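Local coordinates for reticulocyte binding protein (Streptococcus agalactiae COH1, PDB 3FAW) that probably hydrolyses alpha-1,6-glucosidic links in pullulan and related alpha-glucans as a cell-wall-anchored streptococcal pullulanase, at residues A[135-140]-A[144-149]; A[173-178]-A[185-190]. All blocks are in the same frame, centred on the assembly; numbering follows the deposited sequence.

Contact 1. Residues A[135-140]-A[144-149]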
loop_
_atom_site.group_PDB
_atom_site.type_symbol
_atom_site.label_atom_id
_atom_site.label_comp_id
_atom_site.label_asym_id
_atom_site.label_seq_id
_atom_site.Cartn_x
_atom_site.Cartn_y
_atom_site.Cartn_z
ATOM N N LEU A 135 -14.596 -3.628 -20.294
ATOM C CA LEU A 135 -14.348 -4.989 -19.829
ATOM C C LEU A 135 -15.138 -5.251 -18.551
ATOM O O LEU A 135 -15.363 -4.343 -17.747
ATOM C CB LEU A 135 -12.854 -5.214 -19.606
ATOM C CG LEU A 135 -12.027 -5.197 -20.894
ATOM C CD1 LEU A 135 -10.533 -5.073 -20.597
ATOM C CD2 LEU A 135 -12.327 -6.437 -21.734
ATOM N N GLY A 136 -15.560 -6.499 -18.377
ATOM C CA GLY A 136 -16.367 -6.900 -17.222
ATOM C C GLY A 136 -17.819 -7.121 -17.604
ATOM O O GLY A 136 -18.164 -7.149 -18.795
ATOM N N ALA A 137 -18.666 -7.272 -16.586
ATOM C CA ALA A 137 -20.075 -7.622 -16.768
ATOM C C ALA A 137 -20.964 -6.498 -16.246
ATOM O O ALA A 137 -20.881 -6.131 -15.069
ATOM C CB ALA A 137 -20.390 -8.921 -16.036
ATOM N N VAL A 138 -21.816 -5.969 -17.126
ATOM C CA VAL A 138 -22.676 -4.823 -16.814
ATOM C C VAL A 138 -24.164 -5.202 -16.822
ATOM O O VAL A 138 -24.695 -5.604 -17.855
ATOM C CB VAL A 138 -22.442 -3.673 -17.825
ATOM C CG1 VAL A 138 -23.261 -2.451 -17.447
ATOM C CG2 VAL A 138 -20.959 -3.317 -17.903
ATOM N N LEU A 139 -24.827 -5.063 -15.674
ATOM C CA LEU A 139 -26.280 -5.264 -15.567
ATOM C C LEU A 139 -27.015 -4.068 -16.154
ATOM O O LEU A 139 -26.555 -2.934 -16.019
ATOM C CB LEU A 139 -26.726 -5.382 -14.101
ATOM C CG LEU A 139 -26.552 -6.659 -13.278
ATOM C CD1 LEU A 139 -26.747 -6.325 -11.798
ATOM C CD2 LEU A 139 -27.529 -7.747 -13.712
ATOM N N ASN A 140 -28.164 -4.309 -16.778
ATOM C CA ASN A 140 -29.065 -3.209 -17.136
ATOM C C ASN A 140 -29.888 -2.784 -15.909
ATOM O O ASN A 140 -29.756 -3.378 -14.830
ATOM C CB ASN A 140 -29.953 -3.573 -18.337
ATOM C CG ASN A 140 -30.923 -4.702 -18.043
ATOM O OD1 ASN A 140 -30.844 -5.363 -17.005
ATOM N ND2 ASN A 140 -31.844 -4.934 -18.969
ATOM N N SER A 144 -32.539 -7.527 -16.078
ATOM C CA SER A 144 -33.002 -8.529 -17.045
ATOM C C SER A 144 -31.941 -8.941 -18.069
ATOM O O SER A 144 -32.094 -9.972 -18.732
ATOM C CB SER A 144 -34.262 -8.032 -17.770
ATOM O OG SER A 144 -34.044 -6.775 -18.387
ATOM N N LYS A 145 -30.878 -8.145 -18.201
ATOM C CA LYS A 145 -29.815 -8.410 -19.180
ATOM C C LYS A 145 -28.429 -8.031 -18.663
ATOM O O LYS A 145 -28.251 -6.966 -18.074
ATOM C CB LYS A 145 -30.068 -7.629 -20.476
ATOM C CG LYS A 145 -31.293 -8.060 -21.264
ATOM C CD LYS A 145 -31.429 -7.249 -22.548
ATOM C CE LYS A 145 -32.363 -7.925 -23.540
ATOM N NZ LYS A 145 -33.711 -8.172 -22.966
ATOM N N VAL A 146 -27.449 -8.897 -18.914
ATOM C CA VAL A 146 -26.047 -8.595 -18.625
ATOM C C VAL A 146 -25.233 -8.572 -19.922
ATOM O O VAL A 146 -25.290 -9.522 -20.696
ATOM C CB VAL A 146 -25.429 -9.632 -17.654
ATOM C CG1 VAL A 146 -23.948 -9.352 -17.431
ATOM C CG2 VAL A 146 -26.168 -9.628 -16.333
ATOM N N GLU A 147 -24.497 -7.478 -20.153
ATOM C CA GLU A 147 -23.488 -7.404 -21.219
ATOM C C GLU A 147 -22.107 -7.718 -20.642
ATOM O O GLU A 147 -21.601 -6.973 -19.804
ATOM C CB GLU A 147 -23.449 -6.009 -21.845
ATOM C CG GLU A 147 -24.737 -5.573 -22.514
ATOM C CD GLU A 147 -24.662 -4.156 -23.084
ATOM O OE1 GLU A 147 -23.565 -3.555 -23.078
ATOM O OE2 GLU A 147 -25.707 -3.648 -23.542
ATOM N N ALA A 148 -21.501 -8.809 -21.109
ATOM C CA ALA A 148 -20.238 -9.309 -20.559
ATOM C C ALA A 148 -19.107 -9.262 -21.589
ATOM O O ALA A 148 -19.327 -9.485 -22.777
ATOM C CB ALA A 148 -20.421 -10.729 -20.050
ATOM N N SER A 149 -17.898 -8.980 -21.108
ATOM C CA SER A 149 -16.699 -8.918 -21.947
ATOM C C SER A 149 -15.493 -9.454 -21.181
ATOM O O SER A 149 -15.290 -9.094 -20.020
ATOM C CB SER A 149 -16.426 -7.481 -22.395
ATOM O OG SER A 149 -17.233 -7.125 -23.505
#
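G136 and V138 pair with S149 and E147 as hydrogen-bonded antiparallel pairs, and the strand axes run 4.5 Å apart at 170°. V138 N reaches E147 O at 2.9 Å. N140 N gives one more backbone bond, to K145 O. The turn end is tied by the N140 side chain. Its chi1 of 65° sets CG between the backbone N and the carbonyl carbon, and this turns the amide toward 144-149. ND2 meets S144 OG at 2.9 Å, with the oxygen close to the amide plane. OD1 accepts K145 N at 3.0 Å, and that donor stands above the carbonyl plane. Both ends of the amide are thus gripped, which fixes its rotation. S144 OG also bonds D142 in the turn. On the face of A137, L139, V146 and A148, L139 CD2 meets V146 CG2 at 3.5 Å, and A137 CB lies 3.8 Å from V146 CG1. The two segments form a beta hairpin in a domain assigned to the CBM48 family. Its second strand, 146-151, pairs on with strand 184-189. Y203 and Y205 of strand 202-209 cover A137 and A148, while F243 packs on A137 and V146.

Contact 2. Residues A[173-178]-A[185-190]; sequences ATTPLV and WQTILD
This beta hairpin, strand 170-179 followed by strand 184-189, is bridged near its turn by one residue pair and splays further along. V178 and Q186 form the antiparallel hydrogen-bonded pair. V178 N bonds Q186 O at 2.9 Å and almost straight (176°), and Q186 N returns a bond to V178 O at 2.8 Å. V178 O has a second donor, a water that also gives a hydrogen bond to Q186 OE1 and so bridges backbone and side chain. The other end of that amide, NE2, is held by S149. L177 packs across where the strands part. Its CG lies 3.7 Å from T187 CG2, the two side chains crossing at about a right angle, and its CD2 rests against the W185 carbonyl. The hairpin belongs to the antiparallel sheet of the CBM48-type domain, and strand 157-164 supplies M160 to cover L177 and V158 to cover W185. With chi1 at -63° and chi2 at 83°, the W185 indole brings its CE3 edge to L177 O, 3.4 Å away near the ring plane. W185 NE1 is satisfied by S152 O. Farther along, T175 CG2 touches L189 CD2 at 3.7 Å, a methyl contact that spans the widened separation of the strands.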
loop_
_atom_site.group_PDB
_atom_site.type_symbol
_atom_site.label_atom_id
_atom_site.label_comp_id
_atom_site.label_asym_id
_atom_site.label_seq_id
_atom_site.Cartn_x
_atom_site.Cartn_y
_atom_site.Cartn_z
ATOM N N ALA A 173 -26.773 -22.447 -15.315
ATOM C CA ALA A 173 -26.707 -22.181 -16.757
ATOM C C ALA A 173 -25.275 -22.024 -17.255
ATOM O O ALA A 173 -24.383 -21.648 -16.490
ATOM C CB ALA A 173 -27.500 -20.929 -17.091
ATOM N N THR A 174 -25.066 -22.321 -18.539
ATOM C CA THR A 174 -23.807 -22.016 -19.221
ATOM C C THR A 174 -24.091 -21.487 -20.629
ATOM O O THR A 174 -25.089 -21.865 -21.248
ATOM C CB THR A 174 -22.872 -23.246 -19.342
ATOM O OG1 THR A 174 -23.267 -24.044 -20.464
ATOM C CG2 THR A 174 -22.887 -24.089 -18.072
ATOM N N THR A 175 -23.206 -20.628 -21.131
ATOM C CA THR A 175 -23.385 -20.012 -22.446
ATOM C C THR A 175 -22.030 -19.668 -23.085
ATOM O O THR A 175 -21.123 -19.212 -22.391
ATOM C CB THR A 175 -24.273 -18.745 -22.342
ATOM O OG1 THR A 175 -24.645 -18.294 -23.649
ATOM C CG2 THR A 175 -23.556 -17.623 -21.587
ATOM N N PRO A 176 -21.885 -19.893 -24.408
ATOM C CA PRO A 176 -20.620 -19.594 -25.077
ATOM C C PRO A 176 -20.503 -18.123 -25.461
ATOM O O PRO A 176 -21.491 -17.513 -25.875
ATOM C CB PRO A 176 -20.686 -20.461 -26.334
ATOM C CG PRO A 176 -22.133 -20.517 -26.659
ATOM C CD PRO A 176 -22.882 -20.430 -25.354
ATOM N N LEU A 177 -19.305 -17.561 -25.321
ATOM C CA LEU A 177 -19.037 -16.194 -25.765
ATOM C C LEU A 177 -18.461 -16.200 -27.181
ATOM O O LEU A 177 -17.963 -17.231 -27.652
ATOM C CB LEU A 177 -18.089 -15.479 -24.791
ATOM C CG LEU A 177 -18.745 -14.971 -23.496
ATOM C CD1 LEU A 177 -19.195 -16.132 -22.625
ATOM C CD2 LEU A 177 -17.811 -14.043 -22.723
ATOM N N VAL A 178 -18.543 -15.046 -27.846
ATOM C CA VAL A 178 -18.019 -14.854 -29.204
ATOM C C VAL A 178 -16.857 -13.857 -29.193
ATOM O O VAL A 178 -16.950 -12.804 -28.569
ATOM C CB VAL A 178 -19.112 -14.318 -30.163
ATOM C CG1 VAL A 178 -18.527 -14.035 -31.547
ATOM C CG2 VAL A 178 -20.269 -15.300 -30.262
ATOM N N TRP A 185 -13.763 -11.628 -25.849
ATOM C CA TRP A 185 -14.904 -12.538 -25.873
ATOM C C TRP A 185 -16.120 -11.869 -25.248
ATOM O O TRP A 185 -16.021 -11.292 -24.170
ATOM C CB TRP A 185 -14.564 -13.821 -25.125
ATOM C CG TRP A 185 -13.456 -14.572 -25.769
ATOM C CD1 TRP A 185 -12.115 -14.353 -25.611
ATOM C CD2 TRP A 185 -13.582 -15.656 -26.692
ATOM N NE1 TRP A 185 -11.401 -15.241 -26.377
ATOM C CE2 TRP A 185 -12.276 -16.052 -27.050
ATOM C CE3 TRP A 185 -14.672 -16.332 -27.253
ATOM C CZ2 TRP A 185 -12.030 -17.099 -27.936
ATOM C CZ3 TRP A 185 -14.425 -17.371 -28.138
ATOM C CH2 TRP A 185 -13.116 -17.745 -28.470
ATOM N N GLN A 186 -17.258 -11.947 -25.931
ATOM C CA GLN A 186 -18.458 -11.212 -25.525
ATOM C C GLN A 186 -19.752 -12.022 -25.642
ATOM O O GLN A 186 -19.875 -12.912 -26.486
ATOM C CB GLN A 186 -18.597 -9.945 -26.370
ATOM C CG GLN A 186 -17.375 -9.047 -26.348
ATOM C CD GLN A 186 -17.563 -7.795 -27.169
ATOM O OE1 GLN A 186 -17.793 -7.862 -28.374
ATOM N NE2 GLN A 186 -17.460 -6.643 -26.520
ATOM N N THR A 187 -20.710 -11.695 -24.779
ATOM C CA THR A 187 -22.084 -12.173 -24.911
ATOM C C THR A 187 -23.066 -11.234 -24.211
ATOM O O THR A 187 -22.663 -10.292 -23.526
ATOM C CB THR A 187 -22.264 -13.603 -24.356
ATOM O OG1 THR A 187 -23.555 -14.098 -24.732
ATOM C CG2 THR A 187 -22.130 -13.633 -22.830
ATOM N N ILE A 188 -24.354 -11.498 -24.414
ATOM C CA ILE A 188 -25.425 -10.819 -23.692
ATOM C C ILE A 188 -26.329 -11.860 -23.037
ATOM O O ILE A 188 -26.944 -12.680 -23.726
ATOM C CB ILE A 188 -26.272 -9.934 -24.624
ATOM C CG1 ILE A 188 -25.424 -8.796 -25.198
ATOM C CG2 ILE A 188 -27.473 -9.361 -23.870
ATOM C CD1 ILE A 188 -26.175 -7.918 -26.176
ATOM N N LEU A 189 -26.400 -11.826 -21.707
ATOM C CA LEU A 189 -27.278 -12.725 -20.959
ATOM C C LEU A 189 -28.693 -12.149 -20.965
ATOM O O LEU A 189 -28.875 -10.940 -20.849
ATOM C CB LEU A 189 -26.769 -12.920 -19.523
ATOM C CG LEU A 189 -25.280 -13.262 -19.360
ATOM C CD1 LEU A 189 -24.931 -13.514 -17.897
ATOM C CD2 LEU A 189 -24.891 -14.466 -20.211
ATOM N N ASP A 190 -29.690 -13.015 -21.129
ATOM C CA ASP A 190 -31.086 -12.576 -21.222
ATOM C C ASP A 190 -32.042 -13.732 -20.888
ATOM O O ASP A 190 -31.652 -14.662 -20.187
ATOM C CB ASP A 190 -31.356 -11.957 -22.607
ATOM C CG ASP A 190 -31.111 -12.925 -23.755
ATOM O OD1 ASP A 190 -31.013 -14.152 -23.532
ATOM O OD2 ASP A 190 -31.026 -12.447 -24.901
HETATM O O HOH W 1 -17.560 -10.421 -29.990
#

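Both contacts are hairpins of one antiparallel sheet, and they follow each other along the chain with centres about 10 Å apart. Strands 146-151 and 184-189 are neighbours, so the second arm of contact 1 lies beside the second arm of contact 2. V146 O and L189 N probably share a hydrogen bond of 2.7 Å. Each contact is partly buried, with L139 and V146 on the inner side of one and L177, W185 and L189 on that of the other. Exposed V138, E147 and V178 lie on the other face. Contact 1 relies on regular backbone pairing and a side-chain amide bonded at both ends, whereas contact 2 has one bonded pair and relies more on apolar packing.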